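Local coordinates for leucine-rich repeat protein (Bacteroides thetaiotaomicron, PDB 4ECN), which is of unknown function but, as an extracellular leucine-rich repeat protein, probably binds other proteins, at residues L624-N629 against G647-S652. Sequence-based numbering, arbitrary orientation.
Sequences LGFSHN and GSVDFS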
loop_
_atom_site.group_PDB
_atom_site.type_symbol
_atom_site.label_atom_id
_atom_site.label_comp_id
_atom_site.label_asym_id
_atom_site.label_seq_id
_atom_site.Cartn_x
_atom_site.Cartn_y
_atom_site.Cartn_z
ATOM N N LEU A 624 -6.975 23.044 2.152
ATOM C CA LEU A 624 -7.436 22.971 0.766
ATOM C C LEU A 624 -6.285 23.260 -0.196
ATOM O O LEU A 624 -5.443 24.109 0.104
ATOM C CB LEU A 624 -8.559 23.975 0.572
ATOM C CG LEU A 624 -9.745 23.892 1.523
ATOM C CD1 LEU A 624 -10.683 25.019 1.257
ATOM C CD2 LEU A 624 -10.503 22.582 1.368
ATOM N N GLY A 625 -6.237 22.556 -1.324
ATOM C CA GLY A 625 -5.160 22.727 -2.289
ATOM C C GLY A 625 -5.605 23.223 -3.642
ATOM O O GLY A 625 -6.455 22.594 -4.292
ATOM N N PHE A 626 -5.043 24.376 -4.059
ATOM C CA PHE A 626 -5.293 24.996 -5.365
ATOM C C PHE A 626 -3.968 25.402 -5.995
ATOM O O PHE A 626 -3.947 26.212 -6.929
ATOM C CB PHE A 626 -6.225 26.220 -5.252
ATOM C CG PHE A 626 -7.442 26.073 -4.371
ATOM C CD1 PHE A 626 -7.381 26.383 -3.015
ATOM C CD2 PHE A 626 -8.656 25.650 -4.899
ATOM C CE1 PHE A 626 -8.500 26.259 -2.209
ATOM C CE2 PHE A 626 -9.781 25.528 -4.092
ATOM C CZ PHE A 626 -9.694 25.829 -2.751
ATOM N N SER A 627 -2.854 24.876 -5.466
ATOM C CA SER A 627 -1.528 25.227 -5.931
ATOM C C SER A 627 -1.250 24.661 -7.298
ATOM O O SER A 627 -1.911 23.719 -7.723
ATOM C CB SER A 627 -0.467 24.726 -4.959
ATOM O OG SER A 627 -0.296 23.328 -5.108
ATOM N N HIS A 628 -0.216 25.197 -7.959
ATOM C CA HIS A 628 0.297 24.760 -9.249
ATOM C C HIS A 628 -0.815 24.722 -10.293
ATOM O O HIS A 628 -1.129 23.667 -10.851
ATOM C CB HIS A 628 1.006 23.408 -9.138
ATOM C CG HIS A 628 2.286 23.496 -8.360
ATOM N ND1 HIS A 628 2.310 23.337 -6.975
ATOM C CD2 HIS A 628 3.542 23.751 -8.791
ATOM C CE1 HIS A 628 3.579 23.479 -6.619
ATOM N NE2 HIS A 628 4.360 23.716 -7.673
ATOM N N ASN A 629 -1.390 25.906 -10.556
ATOM C CA ASN A 629 -2.405 26.120 -11.585
ATOM C C ASN A 629 -2.075 27.418 -12.333
ATOM O O ASN A 629 -0.909 27.823 -12.356
ATOM C CB ASN A 629 -3.815 26.133 -11.009
ATOM C CG ASN A 629 -4.341 24.774 -10.732
ATOM O OD1 ASN A 629 -4.870 24.122 -11.608
ATOM N ND2 ASN A 629 -4.238 24.331 -9.504
ATOM N N GLY A 647 -7.772 25.282 8.659
ATOM C CA GLY A 647 -6.341 25.314 8.932
ATOM C C GLY A 647 -5.563 26.140 7.921
ATOM O O GLY A 647 -4.685 26.928 8.310
ATOM N N SER A 648 -5.892 25.991 6.609
ATOM C CA SER A 648 -5.168 26.702 5.564
ATOM C C SER A 648 -5.786 26.615 4.133
ATOM O O SER A 648 -6.543 25.691 3.810
ATOM C CB SER A 648 -3.756 26.131 5.472
ATOM O OG SER A 648 -3.762 24.726 5.259
ATOM N N VAL A 649 -5.382 27.563 3.266
ATOM C CA VAL A 649 -5.680 27.543 1.841
ATOM C C VAL A 649 -4.352 27.667 1.144
ATOM O O VAL A 649 -3.544 28.516 1.550
ATOM C CB VAL A 649 -6.710 28.580 1.346
ATOM C CG1 VAL A 649 -8.108 28.206 1.781
ATOM C CG2 VAL A 649 -6.357 29.999 1.780
ATOM N N ASP A 650 -4.077 26.800 0.154
ATOM C CA ASP A 650 -2.814 26.853 -0.592
ATOM C C ASP A 650 -3.062 27.303 -2.043
ATOM O O ASP A 650 -3.653 26.575 -2.865
ATOM C CB ASP A 650 -2.077 25.502 -0.561
ATOM C CG ASP A 650 -0.747 25.439 -1.312
ATOM O OD1 ASP A 650 -0.128 26.526 -1.549
ATOM O OD2 ASP A 650 -0.292 24.308 -1.618
ATOM N N PHE A 651 -2.585 28.512 -2.347
ATOM C CA PHE A 651 -2.696 29.102 -3.677
ATOM C C PHE A 651 -1.320 29.385 -4.260
ATOM O O PHE A 651 -1.187 30.231 -5.141
ATOM C CB PHE A 651 -3.521 30.394 -3.614
ATOM C CG PHE A 651 -4.981 30.224 -3.287
ATOM C CD1 PHE A 651 -5.870 29.755 -4.245
ATOM C CD2 PHE A 651 -5.485 30.645 -2.070
ATOM C CE1 PHE A 651 -7.225 29.646 -3.966
ATOM C CE2 PHE A 651 -6.845 30.542 -1.787
ATOM C CZ PHE A 651 -7.707 30.028 -2.730
ATOM N N SER A 652 -0.297 28.685 -3.775
ATOM C CA SER A 652 1.065 28.863 -4.268
ATOM C C SER A 652 1.171 28.418 -5.730
ATOM O O SER A 652 0.375 27.598 -6.178
ATOM C CB SER A 652 2.069 28.096 -3.402
ATOM O OG SER A 652 1.833 26.696 -3.390
HETATM O O HOH W 1 -3.652 23.756 2.078
#
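Two neighbouring coils of the leucine-rich repeat solenoid meet here, each giving a short parallel strand and the loop after it, with Leu-624 beside Val-649 and Gly-625 beside Asp-650. Leu-624 N donates to Ser-648 O at 3.2 Å, and Leu-624 O accepts from Asp-650 N. Backbone hydrogen bonds go on into the loops after the strands: Phe-626 N reaches Asp-650 O at 2.9 Å, and His-628 N reaches Ser-652 O at 3.0 Å.

Leu-624, Val-649 and the two phenylalanines pack on the inner side of the coil. Leu-624 CD1 touches Val-649 CG1 at 4.1 Å. The rings of Phe-626 and Phe-651 are nearly parallel, their planes 11° apart, but strongly offset, with centroids 4.8 Å apart. Phe-626 CD1 comes nearest to Phe-651 CE1, at 3.4 Å. In both, CG stands anti to the carbonyl carbon (chi1 -44° and -68°), which sends the rings off in a common direction. Leu-600 of the preceding coil also touches Phe-626.

Asp-650 lies on the other face. Its OD1 takes Ser-652 OG on the syn side at 2.7 Å, and Ser-652 N from above the carboxylate plane, forming an Asx turn. Its OD2 meets Ser-627 CB and is hydrogen-bonded to Tyr-394 OH. Ser-627 OG accepts from His-628 ND1 and bonds Asp-603 of the preceding coil.

The backbone bonds set the register between coils, and the offset phenylalanine rings pack against each other in the buried interior of the solenoid. With both carboxylate oxygens bonded, the buried Asp-650 is probably stabilised as the anion and held in a fixed rotation.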